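PDB 1BYR: protein (endonuclease) from Salmonella typhimurium, which is an endonuclease of the phospholipase D-like (PLD) family, with a mixed beta sheet flanked by helices on both faces. Local coordinates for residues Lys27-Met32 with Ile99-Thr104; Met33-Thr38 with Val59-Gly64. One frame throughout, in Å; residues are numbered along the deposited sequence.

Interaction 1 of 2, residues Lys27-Met32 with Ile99-Thr104; sequences KTSIRM and IVDNVT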
loop_
_atom_site.group_PDB
_atom_site.type_symbol
_atom_site.label_atom_id
_atom_site.label_comp_id
_atom_site.label_asym_id
_atom_site.label_seq_id
_atom_site.Cartn_x
_atom_site.Cartn_y
_atom_site.Cartn_z
ATOM N N LYS A 27 18.539 -13.030 3.837
ATOM C CA LYS A 27 19.579 -13.992 4.205
ATOM C C LYS A 27 19.071 -14.970 5.258
ATOM O O LYS A 27 19.594 -16.064 5.388
ATOM C CB LYS A 27 20.813 -13.269 4.755
ATOM C CG LYS A 27 21.329 -12.130 3.882
ATOM C CD LYS A 27 21.936 -12.637 2.589
ATOM C CE LYS A 27 22.812 -11.562 1.929
ATOM N NZ LYS A 27 22.109 -10.258 1.685
ATOM N N THR A 28 18.039 -14.573 5.999
ATOM C CA THR A 28 17.506 -15.433 7.037
ATOM C C THR A 28 15.993 -15.641 7.035
ATOM O O THR A 28 15.521 -16.763 7.202
ATOM C CB THR A 28 17.923 -14.928 8.424
ATOM O OG1 THR A 28 17.369 -13.624 8.634
ATOM C CG2 THR A 28 19.441 -14.842 8.533
ATOM N N SER A 29 15.211 -14.581 6.859
ATOM C CA SER A 29 13.755 -14.762 6.873
ATOM C C SER A 29 12.925 -13.839 6.004
ATOM O O SER A 29 13.345 -12.749 5.621
ATOM C CB SER A 29 13.222 -14.676 8.311
ATOM O OG SER A 29 13.511 -13.408 8.884
ATOM N N ILE A 30 11.724 -14.316 5.699
ATOM C CA ILE A 30 10.760 -13.588 4.911
ATOM C C ILE A 30 9.393 -13.941 5.473
ATOM O O ILE A 30 9.047 -15.113 5.585
ATOM C CB ILE A 30 10.801 -14.016 3.432
ATOM C CG1 ILE A 30 12.060 -13.476 2.766
ATOM C CG2 ILE A 30 9.569 -13.485 2.697
ATOM C CD1 ILE A 30 12.047 -13.630 1.256
ATOM N N ARG A 31 8.630 -12.922 5.859
ATOM C CA ARG A 31 7.279 -13.119 6.379
ATOM C C ARG A 31 6.445 -12.254 5.454
ATOM O O ARG A 31 6.535 -11.039 5.513
ATOM C CB ARG A 31 7.176 -12.608 7.823
ATOM C CG ARG A 31 7.856 -13.509 8.860
ATOM C CD ARG A 31 7.325 -14.931 8.797
ATOM N NE ARG A 31 7.983 -15.810 9.760
ATOM C CZ ARG A 31 8.921 -16.700 9.447
ATOM N NH1 ARG A 31 9.329 -16.841 8.190
ATOM N NH2 ARG A 31 9.447 -17.459 10.400
ATOM N N MET A 32 5.664 -12.887 4.585
ATOM C CA MET A 32 4.859 -12.174 3.599
ATOM C C MET A 32 3.340 -12.228 3.783
ATOM O O MET A 32 2.784 -13.245 4.207
ATOM C CB MET A 32 5.214 -12.705 2.206
ATOM C CG MET A 32 4.527 -12.013 1.041
ATOM S SD MET A 32 5.095 -12.801 -0.469
ATOM C CE MET A 32 4.689 -11.677 -1.695
ATOM N N ILE A 99 8.212 -8.737 4.963
ATOM C CA ILE A 99 9.104 -8.427 6.071
ATOM C C ILE A 99 10.346 -9.306 5.880
ATOM O O ILE A 99 10.261 -10.532 5.913
ATOM C CB ILE A 99 8.454 -8.758 7.432
ATOM C CG1 ILE A 99 7.106 -8.045 7.566
ATOM C CG2 ILE A 99 9.374 -8.333 8.562
ATOM C CD1 ILE A 99 6.167 -8.710 8.553
ATOM N N VAL A 100 11.500 -8.672 5.686
ATOM C CA VAL A 100 12.754 -9.388 5.443
ATOM C C VAL A 100 13.782 -9.337 6.582
ATOM O O VAL A 100 14.114 -8.261 7.115
ATOM C CB VAL A 100 13.405 -8.845 4.147
ATOM C CG1 VAL A 100 14.692 -9.605 3.817
ATOM C CG2 VAL A 100 12.410 -8.960 3.005
ATOM N N ASP A 101 14.259 -10.513 6.981
ATOM C CA ASP A 101 15.274 -10.631 8.013
ATOM C C ASP A 101 14.953 -9.899 9.323
ATOM O O ASP A 101 15.846 -9.388 9.997
ATOM C CB ASP A 101 16.623 -10.165 7.445
ATOM C CG ASP A 101 17.140 -11.091 6.340
ATOM O OD1 ASP A 101 16.616 -12.217 6.227
ATOM O OD2 ASP A 101 18.047 -10.700 5.582
ATOM N N ASN A 102 13.675 -9.858 9.678
ATOM C CA ASN A 102 13.234 -9.233 10.915
ATOM C C ASN A 102 13.621 -7.766 11.123
ATOM O O ASN A 102 13.500 -7.248 12.224
ATOM C CB ASN A 102 13.729 -10.062 12.103
ATOM C CG ASN A 102 13.024 -9.702 13.399
ATOM O OD1 ASN A 102 11.908 -10.156 13.668
ATOM N ND2 ASN A 102 13.679 -8.887 14.215
ATOM N N VAL A 103 14.087 -7.095 10.079
ATOM C CA VAL A 103 14.470 -5.692 10.213
ATOM C C VAL A 103 14.090 -4.829 9.023
ATOM O O VAL A 103 14.224 -3.615 9.078
ATOM C CB VAL A 103 15.984 -5.524 10.433
ATOM C CG1 VAL A 103 16.472 -6.460 11.519
ATOM C CG2 VAL A 103 16.711 -5.773 9.136
ATOM N N THR A 104 13.637 -5.450 7.941
ATOM C CA THR A 104 13.271 -4.695 6.747
ATOM C C THR A 104 11.821 -4.930 6.353
ATOM O O THR A 104 11.305 -6.040 6.484
ATOM C CB THR A 104 14.212 -5.052 5.579
ATOM O OG1 THR A 104 15.472 -4.395 5.793
ATOM C CG2 THR A 104 13.629 -4.613 4.243
HETATM O O HOH W 1 11.392 -11.369 8.427
#
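The carboxylate of Asp101, the aspartate of the PLD-family HxK(x)4D (HKD) motif, collects the backbone N-H groups of three successive residues, Lys27, Thr28 and Ser29. Its CG lies anti to the carbonyl carbon, beside the backbone N (chi1 -66°), carrying the carboxylate to them. OD1 accepts from Ser29 N at 2.8 Å, nearly along its C-O axis, and from Thr28 N at 2.8 Å, 39° above the carboxylate plane. OD2 turns its syn lone pair to Lys27 N, 3.0 Å away and almost straight (169°). The grip fixes the rotation of the carboxylate and ties down the turn entering strand 29-34.

Beyond it the backbones pair as antiparallel strands. Asp101 N donates to Ser29 O (2.8 Å), and Arg31 and Ile99 form a hydrogen-bonded pair. A water bridges Ser29 OG, Ile99 O and Asn102 N.

Apolar contact is slighter: Arg31 CB lies 4.1 Å from Ile99 CB, while the guanidinium group bends back to Ile30 O and salt-bridges Asp55.

The hairpin from strand 97-100 to strand 104-108 closes with a classic beta bulge, Val103 and Thr104 both facing Val100. Helix 131-146 covers Arg31 and Ile99 through Phe137, Leu138 and Trp141; helix 40-51 packs on Ile30.

Interaction 2 of 2, residues Met33-Thr38 with Val59-Gly64; sequences MAYSFT and VIDERG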
loop_
_atom_site.group_PDB
_atom_site.type_symbol
_atom_site.label_atom_id
_atom_site.label_comp_id
_atom_site.label_asym_id
_atom_site.label_seq_id
_atom_site.Cartn_x
_atom_site.Cartn_y
_atom_site.Cartn_z
ATOM N N MET A 33 2.682 -11.111 3.452
ATOM C CA MET A 33 1.229 -10.972 3.526
ATOM C C MET A 33 0.829 -10.522 2.132
ATOM O O MET A 33 1.447 -9.616 1.568
ATOM C CB MET A 33 0.810 -9.860 4.512
ATOM C CG MET A 33 1.294 -10.007 5.961
ATOM S SD MET A 33 0.658 -8.694 7.058
ATOM C CE MET A 33 -0.933 -9.333 7.526
ATOM N N ALA A 34 -0.204 -11.136 1.560
ATOM C CA ALA A 34 -0.629 -10.736 0.240
ATOM C C ALA A 34 -2.125 -10.842 0.044
ATOM O O ALA A 34 -2.790 -11.629 0.703
ATOM C CB ALA A 34 0.070 -11.589 -0.798
ATOM N N TYR A 35 -2.651 -10.027 -0.865
ATOM C CA TYR A 35 -4.061 -10.090 -1.224
ATOM C C TYR A 35 -3.902 -10.945 -2.489
ATOM O O TYR A 35 -3.504 -12.095 -2.389
ATOM C CB TYR A 35 -4.583 -8.689 -1.539
ATOM C CG TYR A 35 -5.974 -8.647 -2.131
ATOM C CD1 TYR A 35 -6.958 -9.537 -1.720
ATOM C CD2 TYR A 35 -6.303 -7.710 -3.097
ATOM C CE1 TYR A 35 -8.239 -9.494 -2.265
ATOM C CE2 TYR A 35 -7.580 -7.659 -3.650
ATOM C CZ TYR A 35 -8.546 -8.550 -3.228
ATOM O OH TYR A 35 -9.815 -8.487 -3.762
ATOM N N SER A 36 -4.163 -10.403 -3.670
ATOM C CA SER A 36 -3.960 -11.180 -4.892
ATOM C C SER A 36 -2.509 -11.668 -4.956
ATOM O O SER A 36 -1.580 -10.865 -4.970
ATOM C CB SER A 36 -4.265 -10.314 -6.097
ATOM O OG SER A 36 -5.466 -9.640 -5.873
ATOM N N PHE A 37 -2.330 -12.989 -5.025
ATOM C CA PHE A 37 -1.018 -13.636 -5.025
ATOM C C PHE A 37 -0.856 -14.420 -6.337
ATOM O O PHE A 37 -1.196 -15.602 -6.393
ATOM C CB PHE A 37 -1.006 -14.563 -3.798
ATOM C CG PHE A 37 0.321 -15.190 -3.479
ATOM C CD1 PHE A 37 1.372 -14.434 -2.979
ATOM C CD2 PHE A 37 0.495 -16.566 -3.618
ATOM C CE1 PHE A 37 2.579 -15.037 -2.609
ATOM C CE2 PHE A 37 1.696 -17.177 -3.255
ATOM C CZ PHE A 37 2.738 -16.414 -2.756
ATOM N N THR A 38 -0.322 -13.779 -7.378
ATOM C CA THR A 38 -0.201 -14.444 -8.688
ATOM C C THR A 38 1.057 -14.254 -9.560
ATOM O O THR A 38 1.322 -15.087 -10.432
ATOM C CB THR A 38 -1.402 -14.070 -9.615
ATOM O OG1 THR A 38 -1.324 -12.677 -9.945
ATOM C CG2 THR A 38 -2.737 -14.328 -8.933
ATOM N N VAL A 59 1.133 -15.711 4.313
ATOM C CA VAL A 59 -0.303 -15.769 4.604
ATOM C C VAL A 59 -0.979 -14.858 3.604
ATOM O O VAL A 59 -0.627 -13.680 3.491
ATOM C CB VAL A 59 -0.658 -15.273 6.023
ATOM C CG1 VAL A 59 -0.336 -16.352 7.019
ATOM C CG2 VAL A 59 0.080 -13.991 6.339
ATOM N N ILE A 60 -1.930 -15.407 2.855
ATOM C CA ILE A 60 -2.628 -14.625 1.847
ATOM C C ILE A 60 -4.136 -14.624 2.038
ATOM O O ILE A 60 -4.684 -15.458 2.754
ATOM C CB ILE A 60 -2.313 -15.170 0.440
ATOM C CG1 ILE A 60 -3.018 -16.515 0.225
ATOM C CG2 ILE A 60 -0.811 -15.351 0.296
ATOM C CD1 ILE A 60 -2.665 -17.204 -1.112
ATOM N N ASP A 61 -4.801 -13.661 1.408
ATOM C CA ASP A 61 -6.246 -13.555 1.468
ATOM C C ASP A 61 -6.855 -14.776 0.789
ATOM O O ASP A 61 -6.416 -15.169 -0.299
ATOM C CB ASP A 61 -6.717 -12.293 0.734
ATOM C CG ASP A 61 -8.209 -12.147 0.776
ATOM O OD1 ASP A 61 -8.734 -11.864 1.866
ATOM O OD2 ASP A 61 -8.847 -12.321 -0.278
ATOM N N GLU A 62 -7.874 -15.355 1.414
ATOM C CA GLU A 62 -8.518 -16.547 0.866
ATOM C C GLU A 62 -9.494 -16.315 -0.278
ATOM O O GLU A 62 -9.331 -16.885 -1.362
ATOM C CB GLU A 62 -9.233 -17.309 1.980
ATOM C CG GLU A 62 -9.677 -18.700 1.582
ATOM C CD GLU A 62 -10.216 -19.491 2.755
ATOM O OE1 GLU A 62 -9.530 -19.559 3.805
ATOM O OE2 GLU A 62 -11.333 -20.037 2.625
ATOM N N ARG A 63 -10.506 -15.480 -0.058
ATOM C CA ARG A 63 -11.512 -15.226 -1.095
ATOM C C ARG A 63 -11.002 -14.673 -2.410
ATOM O O ARG A 63 -11.562 -14.971 -3.464
ATOM C CB ARG A 63 -12.596 -14.291 -0.565
ATOM C CG ARG A 63 -13.309 -14.785 0.673
ATOM C CD ARG A 63 -14.451 -13.826 0.987
ATOM N NE ARG A 63 -14.881 -13.128 -0.222
ATOM C CZ ARG A 63 -14.897 -11.809 -0.368
ATOM N NH1 ARG A 63 -14.508 -11.026 0.620
ATOM N NH2 ARG A 63 -15.305 -11.274 -1.512
ATOM N N GLY A 64 -9.957 -13.856 -2.342
ATOM C CA GLY A 64 -9.405 -13.265 -3.544
ATOM C C GLY A 64 -8.335 -14.097 -4.228
ATOM O O GLY A 64 -7.667 -13.620 -5.136
HETATM O O HOH W 2 -7.694 -11.244 -6.568
#
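Ala34 O takes the backbone N-H of Asp61 at 2.9 Å and is also met by the CA-H of Ile60, with Ile60 CA 3.2 Å away. The two strands so joined, 29-34 and 55-61, are the parallel neighbours of a beta-alpha-beta unit connected by helix 40-51; Ala34 N donates in turn to Val59 O.

The Asp61 side chain, with CG anti to the backbone N (chi1 -180°), runs alongside Tyr35. OD2 approaches the ring edge near its plane, 3.5 Å from Tyr35 CE1, with ring and carboxylate planes 63° apart. It also accepts from Gly64 N at 2.8 Å, an Asx motif that shapes the turn after strand 55-61. The other oxygen, OD1, is bonded to the backbone N of Gln93, and Tyr35 also meets the ring of His94.

On the face carrying Ala34 and Ile60, Phe37 folds back against the second strand. CG2 of Ile60 makes a CH-pi contact with the Phe37 ring, 4.2 Å from its centroid and 20° off the normal, while touching Ala34 CB at 4.0 Å; helix 68-79 adds Ile77 and Met74. Met33 and Val59 lie side by side beneath helix 131-146. Past the strands, a water joins Ser36 OG to Gly64 O, 2.8 Å from each.

Strand 29-34 is common to both contacts: its first half pairs antiparallel with strand 97-100 in interaction 1, and its end pairs parallel with strand 55-61 in interaction 2. Their centres are 18 Å apart, on opposite sides of the chain's centre, yet they touch directly. Met32 O and Val59 N, 3.0 Å apart, probably form a hydrogen bond that continues the parallel pairing, and Met32 SD packs 4.0 Å from Phe37 CE1. Helix 131-146 spans both through Trp141. Both contacts border the HKD signature: Asp101 of interaction 1 is its aspartate, and Tyr35 of interaction 2 meets the ring of its histidine, His94, consistent with a place beside the family's active site.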